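Local coordinates for sugar ABC transporter substrate-binding protein, BlMnBP1 (Bifidobacterium animalis subsp. lactis ATCC 27673, PDB 6I5R) that binds mannobiose as a solute-binding protein of an ABC transporter for growth on beta-mannan, probably delivering manno-oligosaccharides to the membrane components, at residues G151-K157 with D299-F305; Q175-K179 with D249-Y255; I207-A211 with Q313-I317. One frame throughout, in Å; residues are numbered along the deposited sequence.

Contact 1 (G151-K157 with D299-F305); sequences GIVYNKK and DIGYMPF. With ZN (zinc ion), chain M.
Met303 SD lies over one face of the Tyr154 ring, 4.6 Å from its centroid and 25° off the normal, the geometry of a Met-aromatic contact. At the edge, in the ring plane, is Tyr302 C, and Tyr154 CE1 comes within 3.4 Å of Tyr302 N. The torsion explains this position: with CG between the backbone N and the carbonyl carbon (chi1 77°), the ring swings across the partner strand at Gly301, where a CB would collide with Tyr154 CE1 and Lys156 CE. The side chains of Val153, Tyr302 and Ile300 occupy the other face of the sheet. Val153 CG2 meets the edge of the Tyr302 ring near its plane, 4.0 Å from CD1, while Val153 CG1 packs 3.8 Å from Ile300 CG2.

Strands 151-155 and 300-304 run antiparallel, their axes approaching to 4.6 Å at 151°. Two hydrogen-bonded pairs, Ile152 with Met303 and Tyr154 with Gly301, each carry two backbone bonds; the nearly straight one from Gly301 N to Tyr154 O measures 2.8 Å. The pairing extends into the first turn of helix 156-162, where Lys156 N donates to Asp299 O at 2.7 Å. Beyond it, Asp299 OD2 binds a zinc ion at 2.1 Å, and water 1 joins that same oxygen to Asn155 ND2. Asn155 also caps the helix, its OD1 accepting a weak bond from Lys157 N and a further one from Val158 N.

Strand 139-155 has strand 277-283 as a further neighbour, through backbone bonds of Val153 with Met280 and of Asn155 with Ala278. Helices 265-273 and 286-291 cover the Val153 and Ile300 face; Met272 of the former touches both side chains and offers its carbonyl to Asn155 ND2.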
loop_
_atom_site.group_PDB
_atom_site.type_symbol
_atom_site.label_atom_id
_atom_site.label_comp_id
_atom_site.label_asym_id
_atom_site.label_seq_id
_atom_site.Cartn_x
_atom_site.Cartn_y
_atom_site.Cartn_z
ATOM N N GLY A 151 -2.864 5.942 -6.671
ATOM C CA GLY A 151 -3.257 7.032 -7.547
ATOM C C GLY A 151 -2.470 8.236 -7.161
ATOM O O GLY A 151 -1.352 8.137 -6.650
ATOM N N ILE A 152 -3.027 9.410 -7.432
ATOM C CA ILE A 152 -2.363 10.645 -7.046
ATOM C C ILE A 152 -3.344 11.510 -6.278
ATOM O O ILE A 152 -4.450 11.779 -6.752
ATOM C CB ILE A 152 -1.785 11.402 -8.257
ATOM C CG1 ILE A 152 -0.708 10.517 -8.927
ATOM C CG2 ILE A 152 -1.216 12.740 -7.801
ATOM C CD1 ILE A 152 0.047 11.184 -10.057
ATOM N N VAL A 153 -2.933 11.947 -5.101
ATOM C CA VAL A 153 -3.694 12.937 -4.354
ATOM C C VAL A 153 -3.313 14.317 -4.860
ATOM O O VAL A 153 -2.126 14.627 -4.997
ATOM C CB VAL A 153 -3.427 12.822 -2.839
ATOM C CG1 VAL A 153 -4.298 13.830 -2.042
ATOM C CG2 VAL A 153 -3.666 11.439 -2.365
ATOM N N TYR A 154 -4.317 15.165 -5.108
ATOM C CA TYR A 154 -4.049 16.436 -5.759
ATOM C C TYR A 154 -4.994 17.485 -5.209
ATOM O O TYR A 154 -6.038 17.176 -4.632
ATOM C CB TYR A 154 -4.155 16.309 -7.285
ATOM C CG TYR A 154 -5.542 16.265 -7.875
ATOM C CD1 TYR A 154 -6.285 15.093 -7.889
ATOM C CD2 TYR A 154 -6.076 17.383 -8.476
ATOM C CE1 TYR A 154 -7.537 15.060 -8.463
ATOM C CE2 TYR A 154 -7.308 17.367 -9.046
ATOM C CZ TYR A 154 -8.053 16.228 -9.031
ATOM O OH TYR A 154 -9.315 16.277 -9.636
ATOM N N ASN A 155 -4.570 18.727 -5.321
ATOM C CA ASN A 155 -5.362 19.852 -4.845
ATOM C C ASN A 155 -6.076 20.481 -6.040
ATOM O O ASN A 155 -5.433 21.068 -6.915
ATOM C CB ASN A 155 -4.488 20.871 -4.124
ATOM C CG ASN A 155 -5.308 22.013 -3.547
ATOM O OD1 ASN A 155 -6.027 22.677 -4.279
ATOM N ND2 ASN A 155 -5.225 22.222 -2.224
ATOM N N LYS A 156 -7.409 20.381 -6.039
ATOM C CA LYS A 156 -8.230 20.870 -7.145
ATOM C C LYS A 156 -8.152 22.378 -7.309
ATOM O O LYS A 156 -8.272 22.877 -8.431
ATOM C CB LYS A 156 -9.677 20.472 -6.911
ATOM C CG LYS A 156 -9.862 19.007 -6.655
ATOM C CD LYS A 156 -11.258 18.700 -6.104
ATOM C CE LYS A 156 -11.683 17.291 -6.423
ATOM N NZ LYS A 156 -13.185 17.116 -6.322
ATOM N N LYS A 157 -8.025 23.122 -6.207
ATOM C CA LYS A 157 -7.921 24.565 -6.311
ATOM C C LYS A 157 -6.614 24.970 -6.966
ATOM O O LYS A 157 -6.587 25.892 -7.782
ATOM C CB LYS A 157 -8.042 25.200 -4.937
ATOM C CG LYS A 157 -7.756 26.695 -4.902
ATOM C CD LYS A 157 -8.030 27.296 -3.530
ATOM C CE LYS A 157 -7.597 28.768 -3.460
ATOM N NZ LYS A 157 -6.108 28.944 -3.269
ATOM N N ASP A 299 -11.090 20.722 -1.422
ATOM C CA ASP A 299 -10.057 20.945 -2.420
ATOM C C ASP A 299 -9.207 19.701 -2.677
ATOM O O ASP A 299 -8.422 19.705 -3.629
ATOM C CB ASP A 299 -9.166 22.116 -1.984
ATOM C CG ASP A 299 -9.920 23.447 -1.954
ATOM O OD1 ASP A 299 -10.926 23.587 -2.695
ATOM O OD2 ASP A 299 -9.498 24.352 -1.205
ATOM N N ILE A 300 -9.374 18.638 -1.887
ATOM C CA ILE A 300 -8.617 17.402 -2.078
ATOM C C ILE A 300 -9.338 16.519 -3.079
ATOM O O ILE A 300 -10.497 16.156 -2.881
ATOM C CB ILE A 300 -8.427 16.654 -0.746
ATOM C CG1 ILE A 300 -7.748 17.524 0.296
ATOM C CG2 ILE A 300 -7.619 15.377 -0.989
ATOM C CD1 ILE A 300 -6.485 18.124 -0.134
ATOM N N GLY A 301 -8.624 16.116 -4.133
ATOM C CA GLY A 301 -9.133 15.176 -5.099
ATOM C C GLY A 301 -8.197 13.984 -5.218
ATOM O O GLY A 301 -7.115 13.943 -4.640
ATOM N N TYR A 302 -8.638 13.007 -5.980
ATOM C CA TYR A 302 -7.864 11.789 -6.161
ATOM C C TYR A 302 -7.994 11.388 -7.619
ATOM O O TYR A 302 -9.106 11.304 -8.143
ATOM C CB TYR A 302 -8.362 10.691 -5.218
ATOM C CG TYR A 302 -7.499 9.484 -5.230
ATOM C CD1 TYR A 302 -6.199 9.514 -4.744
ATOM C CD2 TYR A 302 -8.001 8.298 -5.685
ATOM C CE1 TYR A 302 -5.412 8.350 -4.763
ATOM C CE2 TYR A 302 -7.236 7.164 -5.714
ATOM C CZ TYR A 302 -5.968 7.186 -5.238
ATOM O OH TYR A 302 -5.293 5.975 -5.304
ATOM N N MET A 303 -6.867 11.199 -8.284
ATOM C CA MET A 303 -6.881 10.876 -9.696
ATOM C C MET A 303 -6.081 9.622 -9.968
ATOM O O MET A 303 -5.189 9.251 -9.194
ATOM C CB MET A 303 -6.296 12.016 -10.531
ATOM C CG MET A 303 -4.895 12.402 -10.128
ATOM S SD MET A 303 -4.289 13.628 -11.291
ATOM C CE MET A 303 -3.286 12.591 -12.281
ATOM N N PRO A 304 -6.356 8.963 -11.081
ATOM C CA PRO A 304 -5.502 7.849 -11.496
ATOM C C PRO A 304 -4.093 8.339 -11.782
ATOM O O PRO A 304 -3.878 9.497 -12.141
ATOM C CB PRO A 304 -6.197 7.320 -12.758
ATOM C CG PRO A 304 -7.606 7.899 -12.699
ATOM C CD PRO A 304 -7.455 9.211 -12.042
ATOM N N PHE A 305 -3.128 7.450 -11.603
ATOM C CA PHE A 305 -1.776 7.745 -12.045
ATOM C C PHE A 305 -1.804 8.013 -13.548
ATOM O O PHE A 305 -2.519 7.331 -14.285
ATOM C CB PHE A 305 -0.809 6.583 -11.737
ATOM C CG PHE A 305 0.665 6.953 -11.920
ATOM C CD1 PHE A 305 1.298 6.757 -13.141
ATOM C CD2 PHE A 305 1.393 7.528 -10.894
ATOM C CE1 PHE A 305 2.611 7.121 -13.330
ATOM C CE2 PHE A 305 2.713 7.894 -11.083
ATOM C CZ PHE A 305 3.326 7.684 -12.310
HETATM ZN ZN ZN M . -10.767 25.762 -0.290
HETATM O O HOH W 1 -6.717 24.349 -0.784
HETATM O O HOH W 2 -12.413 25.395 -1.595
#

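Contact 2 (Q175-K179 with D249-Y255); sequences QADLK and DAVANGY
Leu178 and Tyr255 bring their CA atoms to 6.3 Å, where helix 171-184 passes the end of helix 239-252, which Gly254 (phi 74°) closes in a Schellman motif that sends Tyr255 back toward the first helix. The backbone of Leu178 and Lys179 lies over one face of the Tyr255 ring, Leu178 C above its centre, and Asn253 CB lies on the opposite face. Leu178 CB reaches Tyr255 CD2 at 3.4 Å, and Lys179 CB comes 3.2 Å from Tyr255 OH. Leu178 CD1 extends the apolar patch to Ala250 CB, 3.9 Å away.

The bend at chi2 turns the Gln175 amide to within 16° of the ring plane, and Gln175 OE1 meets the ring edge 3.4 Å from Tyr255 CD2. The same oxygen accepts a hydrogen bond from Asn253 ND2 at 3.1 Å; the bond leaves within the donor's amide plane but arrives 49° above the carbonyl plane of Gln175.

Evidence for polar recognition is therefore confined to one obliquely received amide bond, which probably helps fix the Gln175 amide, while Tyr255, laid with one face against the Leu178 and Lys179 backbone, contributes the largest buried area, followed by Gln175.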
loop_
_atom_site.group_PDB
_atom_site.type_symbol
_atom_site.label_atom_id
_atom_site.label_comp_id
_atom_site.label_asym_id
_atom_site.label_seq_id
_atom_site.Cartn_x
_atom_site.Cartn_y
_atom_site.Cartn_z
ATOM N N GLN A 175 3.811 16.080 -16.748
ATOM C CA GLN A 175 4.921 17.035 -16.675
ATOM C C GLN A 175 4.495 18.417 -17.186
ATOM O O GLN A 175 4.888 19.451 -16.627
ATOM C CB GLN A 175 6.124 16.509 -17.476
ATOM C CG GLN A 175 6.788 15.190 -16.932
ATOM C CD GLN A 175 7.288 15.333 -15.492
ATOM O OE1 GLN A 175 7.767 16.408 -15.095
ATOM N NE2 GLN A 175 7.197 14.241 -14.708
ATOM N N ALA A 176 3.660 18.453 -18.224
ATOM C CA ALA A 176 3.125 19.728 -18.697
ATOM C C ALA A 176 2.298 20.399 -17.613
ATOM O O ALA A 176 2.386 21.619 -17.417
ATOM C CB ALA A 176 2.278 19.495 -19.956
ATOM N N ASP A 177 1.514 19.608 -16.868
ATOM C CA ASP A 177 0.713 20.166 -15.776
ATOM C C ASP A 177 1.587 20.618 -14.611
ATOM O O ASP A 177 1.319 21.655 -13.990
ATOM C CB ASP A 177 -0.326 19.159 -15.287
ATOM C CG ASP A 177 -1.409 18.883 -16.332
ATOM O OD1 ASP A 177 -1.562 19.715 -17.231
ATOM O OD2 ASP A 177 -2.108 17.864 -16.245
ATOM N N LEU A 178 2.615 19.838 -14.261
ATOM C CA LEU A 178 3.518 20.273 -13.205
ATOM C C LEU A 178 4.163 21.613 -13.552
ATOM O O LEU A 178 4.290 22.491 -12.697
ATOM C CB LEU A 178 4.600 19.221 -12.962
ATOM C CG LEU A 178 4.070 17.864 -12.455
ATOM C CD1 LEU A 178 5.222 16.883 -12.241
ATOM C CD2 LEU A 178 3.270 18.073 -11.189
ATOM N N LYS A 179 4.529 21.804 -14.813
ATOM C CA LYS A 179 5.130 23.063 -15.232
ATOM C C LYS A 179 4.147 24.230 -15.096
ATOM O O LYS A 179 4.523 25.305 -14.625
ATOM C CB LYS A 179 5.637 22.895 -16.670
ATOM C CG LYS A 179 6.318 24.121 -17.269
ATOM C CD LYS A 179 6.668 23.903 -18.732
ATOM C CE LYS A 179 7.612 24.994 -19.245
ATOM N NZ LYS A 179 6.900 26.090 -19.924
ATOM N N ASP A 249 11.770 12.701 -13.857
ATOM C CA ASP A 249 11.596 13.935 -14.623
ATOM C C ASP A 249 11.067 15.056 -13.753
ATOM O O ASP A 249 11.456 16.217 -13.917
ATOM C CB ASP A 249 10.630 13.705 -15.789
ATOM C CG ASP A 249 11.266 12.962 -16.932
ATOM O OD1 ASP A 249 12.508 12.800 -16.931
ATOM O OD2 ASP A 249 10.505 12.520 -17.818
ATOM N N ALA A 250 10.132 14.745 -12.860
ATOM C CA ALA A 250 9.572 15.778 -11.997
ATOM C C ALA A 250 10.657 16.431 -11.153
ATOM O O ALA A 250 10.632 17.646 -10.930
ATOM C CB ALA A 250 8.497 15.174 -11.096
ATOM N N VAL A 251 11.614 15.634 -10.659
ATOM C CA VAL A 251 12.722 16.183 -9.877
ATOM C C VAL A 251 13.703 16.930 -10.778
ATOM O O VAL A 251 14.176 18.025 -10.446
ATOM C CB VAL A 251 13.434 15.055 -9.108
ATOM C CG1 VAL A 251 14.654 15.586 -8.350
ATOM C CG2 VAL A 251 12.450 14.374 -8.146
ATOM N N ALA A 252 14.064 16.322 -11.904
ATOM C CA ALA A 252 15.062 16.925 -12.777
ATOM C C ALA A 252 14.556 18.232 -13.371
ATOM O O ALA A 252 15.346 19.162 -13.576
ATOM C CB ALA A 252 15.445 15.950 -13.889
ATOM N N ASN A 253 13.253 18.311 -13.658
ATOM C CA ASN A 253 12.611 19.509 -14.200
ATOM C C ASN A 253 12.436 20.609 -13.160
ATOM O O ASN A 253 11.987 21.714 -13.513
ATOM C CB ASN A 253 11.242 19.141 -14.797
ATOM C CG ASN A 253 11.353 18.378 -16.124
ATOM O OD1 ASN A 253 12.355 18.493 -16.819
ATOM N ND2 ASN A 253 10.325 17.567 -16.457
ATOM N N GLY A 254 12.793 20.347 -11.909
ATOM C CA GLY A 254 12.629 21.329 -10.857
ATOM C C GLY A 254 11.199 21.506 -10.416
ATOM O O GLY A 254 10.816 22.605 -9.999
ATOM N N TYR A 255 10.386 20.456 -10.522
ATOM C CA TYR A 255 8.981 20.521 -10.155
ATOM C C TYR A 255 8.694 19.888 -8.796
ATOM O O TYR A 255 7.525 19.619 -8.500
ATOM C CB TYR A 255 8.104 19.818 -11.191
ATOM C CG TYR A 255 8.215 20.340 -12.604
ATOM C CD1 TYR A 255 8.619 21.637 -12.858
ATOM C CD2 TYR A 255 7.933 19.524 -13.683
ATOM C CE1 TYR A 255 8.752 22.112 -14.149
ATOM C CE2 TYR A 255 8.044 19.997 -14.977
ATOM C CZ TYR A 255 8.464 21.302 -15.201
ATOM O OH TYR A 255 8.616 21.828 -16.472
#

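Contact 3 (I207-A211 with Q313-I317); sequences IAGNA and QYATI
The start of helix 209-212 abuts the edge of strand 314-325, Gly209 and Asn210 facing Tyr314 and Thr316; farther along, this strand supplies Asp320 and Tyr321 to the glycan pocket. The one direct hydrogen bond runs from Thr316 N to Asn210 OD1, 3.0 Å long with an angle of 159° at the hydrogen, and the donor is tilted 32° from the carbonyl plane. In Asn210, chi1 of -76° sets CG opposite the carbonyl carbon, and the amide reaches over the strand backbone until OD1 meets the N-H of Thr316. Water 6 donates to the same oxygen, giving it a second bond. Asn210 ND2 has a weak bond to Ala150 O and another weak one, 3.3 Å, to water 5, which is also bonded to Tyr314 O at 2.7 Å.

Gly209 lies close against the strand. Its CA is 3.5 Å from Thr316 OG1, and a CB here would run into that hydroxyl; Gly209 O comes 3.4 Å from Tyr314 CB. Water 3 fits between the two segments, accepting from Gly209 N at 2.9 Å and bonded to Thr316 OG1 at 2.6 Å. Tyr314 N in turn donates to water 4, which bonds to Asn210 O.

With a leucine in place of Asn210, Thr316 N would probably be left without its protein acceptor, and waters 5 and 6 would each lose a polar partner.

Chemically, the junction relies on a side-chain amide and ordered water more than on apolar overlap. The N-H of Gly209, at the helix start, is likely to polarise water 3, while the amide of Asn210 probably keeps its rotation because its two ends have different partners.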
loop_
_atom_site.group_PDB
_atom_site.type_symbol
_atom_site.label_atom_id
_atom_site.label_comp_id
_atom_site.label_asym_id
_atom_site.label_seq_id
_atom_site.Cartn_x
_atom_site.Cartn_y
_atom_site.Cartn_z
ATOM N N ILE A 207 3.720 0.142 -10.909
ATOM C CA ILE A 207 4.478 -0.281 -12.073
ATOM C C ILE A 207 3.927 -1.522 -12.755
ATOM O O ILE A 207 4.419 -1.878 -13.831
ATOM C CB ILE A 207 5.943 -0.569 -11.714
ATOM C CG1 ILE A 207 6.039 -1.705 -10.694
ATOM C CG2 ILE A 207 6.601 0.678 -11.149
ATOM C CD1 ILE A 207 7.367 -2.454 -10.718
ATOM N N ALA A 208 2.937 -2.199 -12.164
ATOM C CA ALA A 208 2.417 -3.443 -12.712
ATOM C C ALA A 208 1.069 -3.172 -13.313
ATOM O O ALA A 208 0.983 -2.681 -14.469
ATOM C CB ALA A 208 2.429 -4.517 -11.605
ATOM N N GLY A 209 -0.038 -3.481 -12.649
ATOM C CA GLY A 209 -1.335 -3.296 -13.264
ATOM C C GLY A 209 -1.574 -1.883 -13.764
ATOM O O GLY A 209 -2.159 -1.693 -14.830
ATOM N N ASN A 210 -1.160 -0.874 -12.982
ATOM C CA ASN A 210 -1.432 0.498 -13.376
ATOM C C ASN A 210 -0.696 0.863 -14.641
ATOM O O ASN A 210 -1.214 1.622 -15.470
ATOM C CB ASN A 210 -1.018 1.484 -12.302
ATOM C CG ASN A 210 -1.963 1.507 -11.173
ATOM O OD1 ASN A 210 -2.299 0.467 -10.621
ATOM N ND2 ASN A 210 -2.457 2.709 -10.848
ATOM N N ALA A 211 0.549 0.410 -14.764
ATOM C CA ALA A 211 1.375 0.823 -15.888
ATOM C C ALA A 211 1.240 -0.106 -17.088
ATOM O O ALA A 211 1.688 0.259 -18.178
ATOM C CB ALA A 211 2.843 0.920 -15.467
ATOM N N GLN A 313 -7.127 3.664 -18.817
ATOM C CA GLN A 313 -6.378 3.780 -17.579
ATOM C C GLN A 313 -6.771 2.633 -16.667
ATOM O O GLN A 313 -7.915 2.170 -16.692
ATOM C CB GLN A 313 -6.653 5.114 -16.902
ATOM C CG GLN A 313 -6.130 6.269 -17.692
ATOM C CD GLN A 313 -5.967 7.479 -16.846
ATOM O OE1 GLN A 313 -4.843 7.850 -16.474
ATOM N NE2 GLN A 313 -7.071 8.134 -16.553
ATOM N N TYR A 314 -5.800 2.167 -15.873
ATOM C CA TYR A 314 -5.974 1.047 -14.964
ATOM C C TYR A 314 -5.520 1.426 -13.562
ATOM O O TYR A 314 -4.602 2.239 -13.383
ATOM C CB TYR A 314 -5.166 -0.169 -15.408
ATOM C CG TYR A 314 -5.643 -0.807 -16.672
ATOM C CD1 TYR A 314 -5.300 -0.280 -17.889
ATOM C CD2 TYR A 314 -6.431 -1.962 -16.651
ATOM C CE1 TYR A 314 -5.724 -0.853 -19.069
ATOM C CE2 TYR A 314 -6.856 -2.555 -17.826
ATOM C CZ TYR A 314 -6.508 -1.970 -19.039
ATOM O OH TYR A 314 -6.899 -2.515 -20.233
ATOM N N ALA A 315 -6.179 0.835 -12.570
ATOM C CA ALA A 315 -5.785 0.981 -11.176
ATOM C C ALA A 315 -5.977 -0.360 -10.483
ATOM O O ALA A 315 -7.057 -0.958 -10.555
ATOM C CB ALA A 315 -6.598 2.085 -10.479
ATOM N N THR A 316 -4.920 -0.837 -9.827
ATOM C CA THR A 316 -4.972 -2.082 -9.073
ATOM C C THR A 316 -5.551 -1.821 -7.690
ATOM O O THR A 316 -5.165 -0.861 -7.025
ATOM C CB THR A 316 -3.572 -2.683 -8.913
ATOM O OG1 THR A 316 -3.045 -3.014 -10.206
ATOM C CG2 THR A 316 -3.612 -3.908 -8.006
ATOM N N ILE A 317 -6.482 -2.653 -7.269
ATOM C CA ILE A 317 -6.931 -2.656 -5.883
ATOM C C ILE A 317 -6.158 -3.722 -5.141
ATOM O O ILE A 317 -6.089 -4.877 -5.589
ATOM C CB ILE A 317 -8.433 -2.908 -5.773
ATOM C CG1 ILE A 317 -9.178 -1.736 -6.387
ATOM C CG2 ILE A 317 -8.788 -3.077 -4.338
ATOM C CD1 ILE A 317 -10.583 -2.113 -6.714
HETATM O O HOH W 3 -0.754 -4.185 -9.926
HETATM O O HOH W 4 -3.306 3.209 -16.152
HETATM O O HOH W 5 -3.217 4.562 -13.484
HETATM O O HOH W 6 -3.264 0.552 -7.625
#

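How the contacts relate
Along the chain the first segments come in the order 151-157, 175-179, 207-211, and their partners follow as 249-255, 299-305, 313-317. Contact 2 falls between the two halves of contact 1, whereas contact 3 alternates with both. Contacts 1 and 3 have centres about 17 Å apart and touch where Pro304 and Phe305 meet Gln313; both reach one mixed sheet, in which strands 139-155 and 314-325 are neighbours. Contact 2 joins helix 171-184 to the end of helix 239-252 and borders the sheet at strand 188-190, its centre about 17 Å from that of contact 1 and 22 Å from that of contact 3. Such repeated long-range returns tie sheet and surrounding helices together in this solute-binding fold.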